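Local coordinates for protein beta-L-arabinobiosidase (PDB 5MQR) that probably hydrolyses glycosidic linkages in plant pectin for a gut bacterium, as a multidomain glycosidase with beta-propeller and sialidase-like parts, at residues 156-166 with 225-235; 239-247 with 255-265. All coordinates share one frame; numbering follows the deposited sequence.

Contact 1. Residues 156-166 with 225-235; sequences YVSKSGRLITM and DREFVKACQEI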
loop_
_atom_site.group_PDB
_atom_site.type_symbol
_atom_site.label_atom_id
_atom_site.label_comp_id
_atom_site.label_asym_id
_atom_site.label_seq_id
_atom_site.Cartn_x
_atom_site.Cartn_y
_atom_site.Cartn_z
ATOM N N TYR A 156 -0.564 -12.524 -33.172
ATOM C CA TYR A 156 0.345 -13.573 -32.666
ATOM C C TYR A 156 1.798 -13.149 -32.887
ATOM O O TYR A 156 2.181 -12.795 -34.006
ATOM C CB TYR A 156 0.100 -14.903 -33.403
ATOM C CG TYR A 156 1.092 -15.992 -33.055
ATOM C CD1 TYR A 156 1.140 -16.503 -31.766
ATOM C CD2 TYR A 156 1.957 -16.523 -34.006
ATOM C CE1 TYR A 156 2.029 -17.486 -31.409
ATOM C CE2 TYR A 156 2.853 -17.519 -33.666
ATOM C CZ TYR A 156 2.894 -17.998 -32.362
ATOM O OH TYR A 156 3.761 -19.005 -31.957
ATOM N N VAL A 157 2.619 -13.228 -31.851
ATOM C CA VAL A 157 4.063 -13.054 -31.992
ATOM C C VAL A 157 4.695 -14.443 -32.044
ATOM O O VAL A 157 4.595 -15.222 -31.088
ATOM C CB VAL A 157 4.679 -12.244 -30.820
ATOM C CG1 VAL A 157 6.211 -12.159 -30.967
ATOM C CG2 VAL A 157 4.062 -10.863 -30.762
ATOM N N SER A 158 5.359 -14.739 -33.154
ATOM C CA SER A 158 5.915 -16.063 -33.391
ATOM C C SER A 158 7.185 -16.323 -32.579
ATOM O O SER A 158 7.733 -15.427 -31.915
ATOM C CB SER A 158 6.189 -16.257 -34.873
ATOM O OG SER A 158 7.399 -15.634 -35.246
ATOM N N LYS A 159 7.631 -17.568 -32.624
ATOM C CA LYS A 159 8.838 -17.979 -31.922
ATOM C C LYS A 159 10.079 -17.283 -32.456
ATOM O O LYS A 159 10.941 -16.933 -31.684
ATOM C CB LYS A 159 9.006 -19.489 -31.988
ATOM C CG LYS A 159 7.985 -20.174 -31.109
ATOM C CD LYS A 159 8.136 -21.676 -31.192
ATOM C CE LYS A 159 7.018 -22.387 -30.432
ATOM N NZ LYS A 159 7.046 -23.821 -30.858
ATOM N N SER A 160 10.126 -17.026 -33.752
ATOM C CA SER A 160 11.197 -16.235 -34.366
ATOM C C SER A 160 11.022 -14.689 -34.244
ATOM O O SER A 160 11.713 -13.940 -34.935
ATOM C CB SER A 160 11.320 -16.638 -35.841
ATOM O OG SER A 160 10.144 -16.291 -36.548
ATOM N N GLY A 161 10.095 -14.220 -33.410
ATOM C CA GLY A 161 9.870 -12.800 -33.184
ATOM C C GLY A 161 9.132 -12.013 -34.260
ATOM O O GLY A 161 9.189 -10.788 -34.238
ATOM N N ARG A 162 8.446 -12.690 -35.187
ATOM C CA ARG A 162 7.570 -12.030 -36.172
ATOM C C ARG A 162 6.162 -11.722 -35.632
ATOM O O ARG A 162 5.632 -12.432 -34.751
ATOM C CB ARG A 162 7.481 -12.863 -37.446
ATOM C CG ARG A 162 8.817 -12.958 -38.185
ATOM C CD ARG A 162 8.728 -13.973 -39.304
ATOM N NE ARG A 162 9.872 -13.921 -40.220
ATOM C CZ ARG A 162 9.817 -13.661 -41.530
ATOM N NH1 ARG A 162 8.680 -13.400 -42.167
ATOM N NH2 ARG A 162 10.940 -13.676 -42.237
ATOM N N LEU A 163 5.569 -10.643 -36.137
ATOM C CA LEU A 163 4.251 -10.232 -35.684
ATOM C C LEU A 163 3.269 -10.591 -36.762
ATOM O O LEU A 163 3.386 -10.096 -37.859
ATOM C CB LEU A 163 4.189 -8.731 -35.383
ATOM C CG LEU A 163 2.825 -8.199 -34.886
ATOM C CD1 LEU A 163 2.318 -8.911 -33.639
ATOM C CD2 LEU A 163 2.917 -6.711 -34.595
ATOM N N ILE A 164 2.306 -11.454 -36.442
ATOM C CA ILE A 164 1.217 -11.789 -37.360
ATOM C C ILE A 164 -0.064 -11.147 -36.831
ATOM O O ILE A 164 -0.345 -11.204 -35.621
ATOM C CB ILE A 164 1.022 -13.316 -37.512
ATOM C CG1 ILE A 164 2.358 -14.039 -37.766
ATOM C CG2 ILE A 164 0.037 -13.642 -38.633
ATOM C CD1 ILE A 164 3.134 -13.592 -38.975
ATOM N N THR A 165 -0.824 -10.513 -37.718
ATOM C CA THR A 165 -2.160 -10.033 -37.365
ATOM C C THR A 165 -3.173 -10.833 -38.177
ATOM O O THR A 165 -2.856 -11.317 -39.263
ATOM C CB THR A 165 -2.311 -8.504 -37.527
ATOM O OG1 THR A 165 -3.568 -8.069 -36.987
ATOM C CG2 THR A 165 -2.188 -8.082 -38.985
HETATM N N MSE A 166 -4.373 -11.021 -37.621
HETATM C CA MSE A 166 -5.366 -11.915 -38.239
HETATM C C MSE A 166 -6.761 -11.389 -38.061
HETATM O O MSE A 166 -7.062 -10.648 -37.122
HETATM C CB MSE A 166 -5.288 -13.355 -37.710
HETATM C CG MSE A 166 -5.410 -13.438 -36.184
HETATM SE SE MSE A 166 -5.077 -15.265 -35.480
HETATM C CE MSE A 166 -3.447 -14.875 -34.461
ATOM N N ASP A 225 8.069 -17.182 -48.212
ATOM C CA ASP A 225 8.725 -16.808 -46.968
ATOM C C ASP A 225 8.526 -17.961 -45.971
ATOM O O ASP A 225 7.508 -18.063 -45.309
ATOM C CB ASP A 225 8.137 -15.475 -46.504
ATOM C CG ASP A 225 8.881 -14.853 -45.349
ATOM O OD1 ASP A 225 9.464 -15.566 -44.494
ATOM O OD2 ASP A 225 8.829 -13.606 -45.266
ATOM N N ARG A 226 9.512 -18.839 -45.889
ATOM C CA ARG A 226 9.440 -20.050 -45.052
ATOM C C ARG A 226 9.113 -19.749 -43.614
ATOM O O ARG A 226 8.366 -20.491 -42.996
ATOM C CB ARG A 226 10.755 -20.842 -45.084
ATOM C CG ARG A 226 10.993 -21.603 -46.384
ATOM C CD ARG A 226 12.156 -22.577 -46.223
ATOM N NE ARG A 226 12.356 -23.443 -47.391
ATOM C CZ ARG A 226 13.078 -24.586 -47.407
ATOM N NH1 ARG A 226 13.684 -25.056 -46.299
ATOM N NH2 ARG A 226 13.197 -25.281 -48.549
ATOM N N GLU A 227 9.707 -18.684 -43.086
ATOM C CA GLU A 227 9.532 -18.316 -41.687
ATOM C C GLU A 227 8.146 -17.747 -41.390
ATOM O O GLU A 227 7.643 -17.918 -40.287
ATOM C CB GLU A 227 10.633 -17.347 -41.225
ATOM C CG GLU A 227 12.013 -18.000 -41.150
ATOM C CD GLU A 227 12.081 -19.172 -40.175
ATOM O OE1 GLU A 227 11.631 -19.016 -39.008
ATOM O OE2 GLU A 227 12.575 -20.241 -40.593
ATOM N N PHE A 228 7.542 -17.074 -42.373
ATOM C CA PHE A 228 6.142 -16.666 -42.276
ATOM C C PHE A 228 5.225 -17.907 -42.223
ATOM O O PHE A 228 4.349 -17.969 -41.396
ATOM C CB PHE A 228 5.760 -15.751 -43.443
ATOM C CG PHE A 228 4.300 -15.510 -43.556
ATOM C CD1 PHE A 228 3.682 -14.590 -42.733
ATOM C CD2 PHE A 228 3.530 -16.225 -44.471
ATOM C CE1 PHE A 228 2.320 -14.370 -42.821
ATOM C CE2 PHE A 228 2.170 -16.008 -44.572
ATOM C CZ PHE A 228 1.563 -15.075 -43.739
ATOM N N VAL A 229 5.453 -18.876 -43.105
ATOM C CA VAL A 229 4.670 -20.102 -43.137
ATOM C C VAL A 229 4.755 -20.810 -41.788
ATOM O O VAL A 229 3.730 -21.204 -41.238
ATOM C CB VAL A 229 5.104 -21.047 -44.297
ATOM C CG1 VAL A 229 4.407 -22.415 -44.209
ATOM C CG2 VAL A 229 4.824 -20.395 -45.645
ATOM N N LYS A 230 5.965 -20.927 -41.244
ATOM C CA LYS A 230 6.168 -21.514 -39.907
ATOM C C LYS A 230 5.416 -20.765 -38.820
ATOM O O LYS A 230 4.898 -21.390 -37.902
ATOM C CB LYS A 230 7.676 -21.625 -39.519
ATOM C CG LYS A 230 8.355 -22.875 -40.077
ATOM C CD LYS A 230 9.902 -22.869 -40.088
ATOM C CE LYS A 230 10.391 -23.605 -41.347
ATOM N NZ LYS A 230 11.855 -23.925 -41.426
ATOM N N ALA A 231 5.404 -19.435 -38.914
ATOM C CA ALA A 231 4.720 -18.576 -37.950
ATOM C C ALA A 231 3.206 -18.830 -37.947
ATOM O O ALA A 231 2.589 -18.889 -36.873
ATOM C CB ALA A 231 5.019 -17.096 -38.215
ATOM N N CYS A 232 2.636 -18.972 -39.141
ATOM C CA CYS A 232 1.231 -19.294 -39.290
ATOM C C CYS A 232 0.950 -20.700 -38.766
ATOM O O CYS A 232 -0.022 -20.907 -38.045
ATOM C CB CYS A 232 0.786 -19.181 -40.740
ATOM S SG CYS A 232 0.828 -17.491 -41.390
ATOM N N GLN A 233 1.819 -21.650 -39.091
ATOM C CA GLN A 233 1.651 -23.022 -38.625
ATOM C C GLN A 233 1.631 -23.127 -37.092
ATOM O O GLN A 233 0.938 -23.992 -36.547
ATOM C CB GLN A 233 2.747 -23.933 -39.216
ATOM C CG GLN A 233 2.493 -25.428 -39.025
ATOM C CD GLN A 233 1.162 -25.862 -39.628
ATOM O OE1 GLN A 233 0.926 -25.661 -40.807
ATOM N NE2 GLN A 233 0.285 -26.428 -38.816
ATOM N N GLU A 234 2.394 -22.258 -36.418
ATOM C CA GLU A 234 2.404 -22.170 -34.954
ATOM C C GLU A 234 1.057 -21.741 -34.383
ATOM O O GLU A 234 0.714 -22.137 -33.270
ATOM C CB GLU A 234 3.439 -21.149 -34.445
ATOM C CG GLU A 234 4.895 -21.587 -34.543
ATOM C CD GLU A 234 5.877 -20.454 -34.288
ATOM O OE1 GLU A 234 5.530 -19.449 -33.626
ATOM O OE2 GLU A 234 7.021 -20.573 -34.765
ATOM N N ILE A 235 0.338 -20.880 -35.102
ATOM C CA ILE A 235 -0.982 -20.460 -34.672
ATOM C C ILE A 235 -1.891 -21.675 -34.674
ATOM O O ILE A 235 -2.548 -21.943 -33.669
ATOM C CB ILE A 235 -1.567 -19.381 -35.579
ATOM C CG1 ILE A 235 -0.780 -18.074 -35.399
ATOM C CG2 ILE A 235 -3.046 -19.171 -35.272
ATOM C CD1 ILE A 235 -0.981 -17.091 -36.532
HETATM O O HOH W 1 8.527 -18.430 -35.576
HETATM O O HOH W 2 9.175 -18.087 -38.146
#

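Contact 2. Residues 239-247 with 255-265; sequences PLYMMQWVE and IIPLKKGYKAF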
loop_
_atom_site.group_PDB
_atom_site.type_symbol
_atom_site.label_atom_id
_atom_site.label_comp_id
_atom_site.label_asym_id
_atom_site.label_seq_id
_atom_site.Cartn_x
_atom_site.Cartn_y
_atom_site.Cartn_z
ATOM N N PRO A 239 -3.328 -24.611 -29.225
ATOM C CA PRO A 239 -4.736 -24.746 -28.824
ATOM C C PRO A 239 -5.335 -23.512 -28.187
ATOM O O PRO A 239 -6.523 -23.293 -28.355
ATOM C CB PRO A 239 -4.712 -25.900 -27.816
ATOM C CG PRO A 239 -3.317 -25.888 -27.273
ATOM C CD PRO A 239 -2.452 -25.512 -28.446
ATOM N N LEU A 240 -4.526 -22.698 -27.512
ATOM C CA LEU A 240 -5.003 -21.433 -26.962
ATOM C C LEU A 240 -5.531 -20.465 -28.041
ATOM O O LEU A 240 -6.425 -19.663 -27.772
ATOM C CB LEU A 240 -3.926 -20.737 -26.130
ATOM C CG LEU A 240 -3.382 -21.524 -24.941
ATOM C CD1 LEU A 240 -2.420 -20.634 -24.189
ATOM C CD2 LEU A 240 -4.500 -22.013 -24.027
ATOM N N TYR A 241 -4.964 -20.540 -29.238
ATOM C CA TYR A 241 -5.443 -19.766 -30.373
ATOM C C TYR A 241 -6.665 -20.420 -31.028
ATOM O O TYR A 241 -7.582 -19.712 -31.441
ATOM C CB TYR A 241 -4.295 -19.485 -31.374
ATOM C CG TYR A 241 -3.432 -18.347 -30.873
ATOM C CD1 TYR A 241 -2.538 -18.525 -29.810
ATOM C CD2 TYR A 241 -3.578 -17.069 -31.394
ATOM C CE1 TYR A 241 -1.775 -17.463 -29.327
ATOM C CE2 TYR A 241 -2.831 -16.008 -30.926
ATOM C CZ TYR A 241 -1.930 -16.202 -29.894
ATOM O OH TYR A 241 -1.217 -15.109 -29.434
HETATM N N MSE A 242 -6.722 -21.752 -31.081
HETATM C CA MSE A 242 -7.912 -22.437 -31.643
HETATM C C MSE A 242 -9.149 -22.195 -30.782
HETATM O O MSE A 242 -10.253 -22.021 -31.318
HETATM C CB MSE A 242 -7.669 -23.918 -31.865
HETATM C CG MSE A 242 -6.501 -24.210 -32.797
HETATM SE SE MSE A 242 -6.785 -23.406 -34.552
HETATM C CE MSE A 242 -5.787 -21.730 -34.299
HETATM N N MSE A 243 -8.971 -22.088 -29.464
HETATM C CA MSE A 243 -10.059 -21.725 -28.552
HETATM C C MSE A 243 -10.684 -20.388 -28.853
HETATM O O MSE A 243 -11.829 -20.137 -28.465
HETATM C CB MSE A 243 -9.585 -21.664 -27.105
HETATM C CG MSE A 243 -9.195 -23.029 -26.544
HETATM SE SE MSE A 243 -10.707 -24.290 -26.482
HETATM C CE MSE A 243 -11.509 -23.494 -24.865
ATOM N N GLN A 244 -9.942 -19.513 -29.531
ATOM C CA GLN A 244 -10.420 -18.174 -29.873
ATOM C C GLN A 244 -10.919 -18.076 -31.293
ATOM O O GLN A 244 -11.163 -16.984 -31.773
ATOM C CB GLN A 244 -9.312 -17.146 -29.633
ATOM C CG GLN A 244 -8.800 -17.137 -28.203
ATOM C CD GLN A 244 -7.656 -16.165 -27.996
ATOM O OE1 GLN A 244 -7.845 -14.945 -28.046
ATOM N NE2 GLN A 244 -6.450 -16.704 -27.781
ATOM N N TRP A 245 -11.027 -19.207 -31.967
ATOM C CA TRP A 245 -11.588 -19.298 -33.313
ATOM C C TRP A 245 -12.954 -20.003 -33.340
ATOM O O TRP A 245 -13.556 -20.126 -34.397
ATOM C CB TRP A 245 -10.646 -20.101 -34.207
ATOM C CG TRP A 245 -9.399 -19.400 -34.705
ATOM C CD1 TRP A 245 -8.834 -18.236 -34.237
ATOM C CD2 TRP A 245 -8.535 -19.880 -35.736
ATOM N NE1 TRP A 245 -7.684 -17.954 -34.948
ATOM C CE2 TRP A 245 -7.473 -18.957 -35.861
ATOM C CE3 TRP A 245 -8.554 -21.011 -36.565
ATOM C CZ2 TRP A 245 -6.451 -19.122 -36.798
ATOM C CZ3 TRP A 245 -7.544 -21.178 -37.495
ATOM C CH2 TRP A 245 -6.507 -20.236 -37.613
ATOM N N VAL A 246 -13.436 -20.467 -32.192
ATOM C CA VAL A 246 -14.631 -21.324 -32.142
ATOM C C VAL A 246 -15.932 -20.666 -32.614
ATOM O O VAL A 246 -16.796 -21.348 -33.167
ATOM C CB VAL A 246 -14.849 -21.901 -30.731
ATOM C CG1 VAL A 246 -15.220 -20.787 -29.718
ATOM C CG2 VAL A 246 -15.877 -23.042 -30.758
ATOM N N GLU A 247 -16.068 -19.357 -32.421
ATOM C CA GLU A 247 -17.292 -18.685 -32.829
ATOM C C GLU A 247 -17.466 -18.552 -34.331
ATOM O O GLU A 247 -18.606 -18.532 -34.775
ATOM C CB GLU A 247 -17.427 -17.311 -32.185
ATOM C CG GLU A 247 -17.558 -17.371 -30.683
ATOM C CD GLU A 247 -17.602 -15.993 -30.063
ATOM O OE1 GLU A 247 -18.563 -15.267 -30.387
ATOM O OE2 GLU A 247 -16.714 -15.636 -29.245
ATOM N N ILE A 255 -10.185 -29.126 -35.229
ATOM C CA ILE A 255 -9.059 -28.307 -34.698
ATOM C C ILE A 255 -9.386 -27.486 -33.442
ATOM O O ILE A 255 -8.467 -26.951 -32.802
ATOM C CB ILE A 255 -8.458 -27.344 -35.766
ATOM C CG1 ILE A 255 -9.413 -26.163 -36.060
ATOM C CG2 ILE A 255 -8.051 -28.116 -37.023
ATOM C CD1 ILE A 255 -9.050 -25.344 -37.289
ATOM N N ILE A 256 -10.679 -27.339 -33.131
ATOM C CA ILE A 256 -11.111 -26.621 -31.930
ATOM C C ILE A 256 -11.075 -27.612 -30.753
ATOM O O ILE A 256 -11.724 -28.656 -30.815
ATOM C CB ILE A 256 -12.538 -26.012 -32.053
ATOM C CG1 ILE A 256 -12.739 -25.208 -33.363
ATOM C CG2 ILE A 256 -12.831 -25.134 -30.849
ATOM C CD1 ILE A 256 -11.873 -23.963 -33.538
ATOM N N PRO A 257 -10.324 -27.292 -29.686
ATOM C CA PRO A 257 -10.219 -28.249 -28.564
ATOM C C PRO A 257 -11.532 -28.523 -27.809
ATOM O O PRO A 257 -11.839 -29.672 -27.514
ATOM C CB PRO A 257 -9.197 -27.585 -27.620
ATOM C CG PRO A 257 -8.430 -26.638 -28.476
ATOM C CD PRO A 257 -9.391 -26.158 -29.527
ATOM N N LEU A 258 -12.261 -27.455 -27.486
ATOM C CA LEU A 258 -13.545 -27.522 -26.789
ATOM C C LEU A 258 -14.562 -26.937 -27.753
ATOM O O LEU A 258 -14.497 -25.762 -28.070
ATOM C CB LEU A 258 -13.504 -26.703 -25.490
ATOM C CG LEU A 258 -14.760 -26.722 -24.597
ATOM C CD1 LEU A 258 -15.047 -28.125 -24.070
ATOM C CD2 LEU A 258 -14.629 -25.737 -23.440
ATOM N N LYS A 259 -15.498 -27.759 -28.205
ATOM C CA LYS A 259 -16.363 -27.405 -29.326
ATOM C C LYS A 259 -17.604 -26.528 -29.023
ATOM O O LYS A 259 -18.189 -25.953 -29.938
ATOM C CB LYS A 259 -16.722 -28.675 -30.090
ATOM C CG LYS A 259 -15.526 -29.176 -30.895
ATOM C CD LYS A 259 -15.588 -30.662 -31.211
ATOM C CE LYS A 259 -14.366 -31.123 -32.003
ATOM N NZ LYS A 259 -13.119 -30.929 -31.217
ATOM N N LYS A 260 -17.980 -26.395 -27.756
ATOM C CA LYS A 260 -19.082 -25.501 -27.359
ATOM C C LYS A 260 -18.720 -24.036 -27.597
ATOM O O LYS A 260 -17.582 -23.609 -27.384
ATOM C CB LYS A 260 -19.475 -25.714 -25.886
ATOM C CG LYS A 260 -20.270 -26.986 -25.653
ATOM C CD LYS A 260 -19.922 -27.680 -24.333
ATOM C CE LYS A 260 -20.588 -29.059 -24.234
ATOM N NZ LYS A 260 -19.999 -29.906 -23.157
ATOM N N GLY A 261 -19.727 -23.275 -28.011
ATOM C CA GLY A 261 -19.571 -21.879 -28.421
ATOM C C GLY A 261 -19.561 -20.901 -27.272
ATOM O O GLY A 261 -20.360 -19.987 -27.230
ATOM N N TYR A 262 -18.641 -21.108 -26.341
ATOM C CA TYR A 262 -18.363 -20.156 -25.305
ATOM C C TYR A 262 -17.625 -19.035 -26.013
ATOM O O TYR A 262 -16.899 -19.279 -26.984
ATOM C CB TYR A 262 -17.514 -20.785 -24.203
ATOM C CG TYR A 262 -18.158 -21.980 -23.515
ATOM C CD1 TYR A 262 -19.485 -21.925 -23.044
ATOM C CD2 TYR A 262 -17.458 -23.178 -23.342
ATOM C CE1 TYR A 262 -20.080 -23.016 -22.418
ATOM C CE2 TYR A 262 -18.053 -24.276 -22.714
ATOM C CZ TYR A 262 -19.355 -24.181 -22.248
ATOM O OH TYR A 262 -19.918 -25.260 -21.630
ATOM N N LYS A 263 -17.807 -17.812 -25.537
ATOM C CA LYS A 263 -17.472 -16.647 -26.345
ATOM C C LYS A 263 -16.332 -15.832 -25.811
ATOM O O LYS A 263 -16.243 -15.628 -24.616
ATOM C CB LYS A 263 -18.690 -15.745 -26.457
ATOM C CG LYS A 263 -19.913 -16.542 -26.827
ATOM C CD LYS A 263 -20.901 -15.785 -27.677
ATOM C CE LYS A 263 -21.850 -16.795 -28.307
ATOM N NZ LYS A 263 -22.969 -16.068 -28.949
ATOM N N ALA A 264 -15.493 -15.345 -26.725
ATOM C CA ALA A 264 -14.438 -14.384 -26.417
ATOM C C ALA A 264 -13.453 -14.919 -25.375
ATOM O O ALA A 264 -13.099 -14.223 -24.413
ATOM C CB ALA A 264 -15.050 -13.056 -25.976
ATOM N N PHE A 265 -13.052 -16.173 -25.572
ATOM C CA PHE A 265 -12.025 -16.829 -24.762
ATOM C C PHE A 265 -10.818 -15.930 -24.506
ATOM O O PHE A 265 -10.294 -15.274 -25.411
ATOM C CB PHE A 265 -11.579 -18.107 -25.477
ATOM C CG PHE A 265 -10.432 -18.835 -24.820
ATOM C CD1 PHE A 265 -9.115 -18.476 -25.089
ATOM C CD2 PHE A 265 -10.677 -19.917 -23.986
ATOM C CE1 PHE A 265 -8.057 -19.154 -24.502
ATOM C CE2 PHE A 265 -9.624 -20.620 -23.387
ATOM C CZ PHE A 265 -8.306 -20.236 -23.647
HETATM O O HOH W 3 -14.264 -18.340 -27.236
#

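Contact 1. Residues 156-166 with 225-235
Glu234 meets the 156-166 hairpin with its carboxylate: OE1 lies at the edge of the Tyr156 ring, near its plane, and accepts from Tyr156 OH at 2.5 Å, a very short hydrogen bond; the ring and carboxylate planes stand 85° apart. Glu234 OE1 also accepts, through its syn lone pair, from Lys159 N at 3.0 Å. Glu234 OE2 reaches Ser160 N through a water, so the carboxylate holds two successive amides of the Ser158-Gly161 type I turn, the second only indirectly. Tyr156 CG is anti to the backbone N (chi1 174°), which carries the ring across the helix, where Tyr156 CD2 comes 3.4 Å from Ile235 CG1. Ala231 CB packs on Ser158 CB at 3.6 Å, and Ile164 CD1 meets Phe228 CD1 at 3.9 Å.

At the helix start, Arg162 NH1 forms a salt bridge to Asp225 OD2 (3.1 Å), and Glu227 CB lies over one guanidinium face. Asp225 is the N-cap: its OD1 accepts from Phe228 N at 3.2 Å. An asparagine in its place would probably leave Arg162 without this acidic mate, weakening the tie to the hairpin. Glu191 supplies a second salt bridge to Arg162. Helix 226-236 thus packs, its axis at 57° to strand 163-166, against the hairpin of strands 148-157 and 163-170, the former an edge strand of a four-stranded antiparallel sheet; Tyr202 of the far edge strand meets Phe228.

Contact 2. Residues 239-247 with 255-265
Phe265 presents one ring face to Met243, whose CB sits 3.6 Å from the ring centroid and only 5° off the normal, a CH-pi contact. Met243 is a selenomethionine, and its SE lies 5.4 Å from the centroid of the Phe265 ring, obliquely, as a Met-aromatic contact. Gln244 CG comes obliquely to Phe265 CD1 at 3.4 Å, and the ring of Trp279 also meets Phe265. The Trp245 ring carries Met242 CE over the centre of one face and makes a cation-pi contact with Arg187. Tyr262 has Lys260 CB over one face, toward the rim, and Leu258 CD2 at its edge.

Met243 is bent at chi2 (-63°) and chi3, which brings Met243 SE to 3.8 Å from both Pro257 CB and Leu258 CB. Val246 CG2 rests on Ile256 CG2 at 3.7 Å, the two side chains crossing at about a right angle. Polar contacts accompany this packing: Glu247 OE2 accepts from Ala264 N at 2.8 Å (N-H...O angle 145°) and forms a salt bridge with Arg152 of strand 148-157. A water accepts from Phe265 N while donating to Met243 O and Tyr262 O, bridging the two backbones.

The loop 255-265 packs along helix 239-242 and the residues that follow it, up to Glu247, and delivers the chain to strand 266-269, consistent with a connection between successive four-stranded blades of the N-terminal beta propeller.

Overall arrangement
Both contacts lie on the same side of the chain's centre and are partly buried, within the N-terminal propeller region. Contact 1 docks helix 226-236 on a hairpin of one sheet, whereas contact 2 folds the irregular chain between that sheet and the next around helix 239-242. They join directly: Ile235 CG2 packs on Trp245 CZ2 at 3.7 Å, and Tyr156 meets Tyr241 edge-to-face. The chemistry differs accordingly. Contact 1 puts carboxylates and waters at its partly exposed turn and helix start, beside apolar contacts of Ile164, Phe228, Ala231 and Ile235; contact 2 buries more surface, 855 against 618 Å², chiefly through selenomethionine, proline and aromatic packing, with a single direct hydrogen bond across.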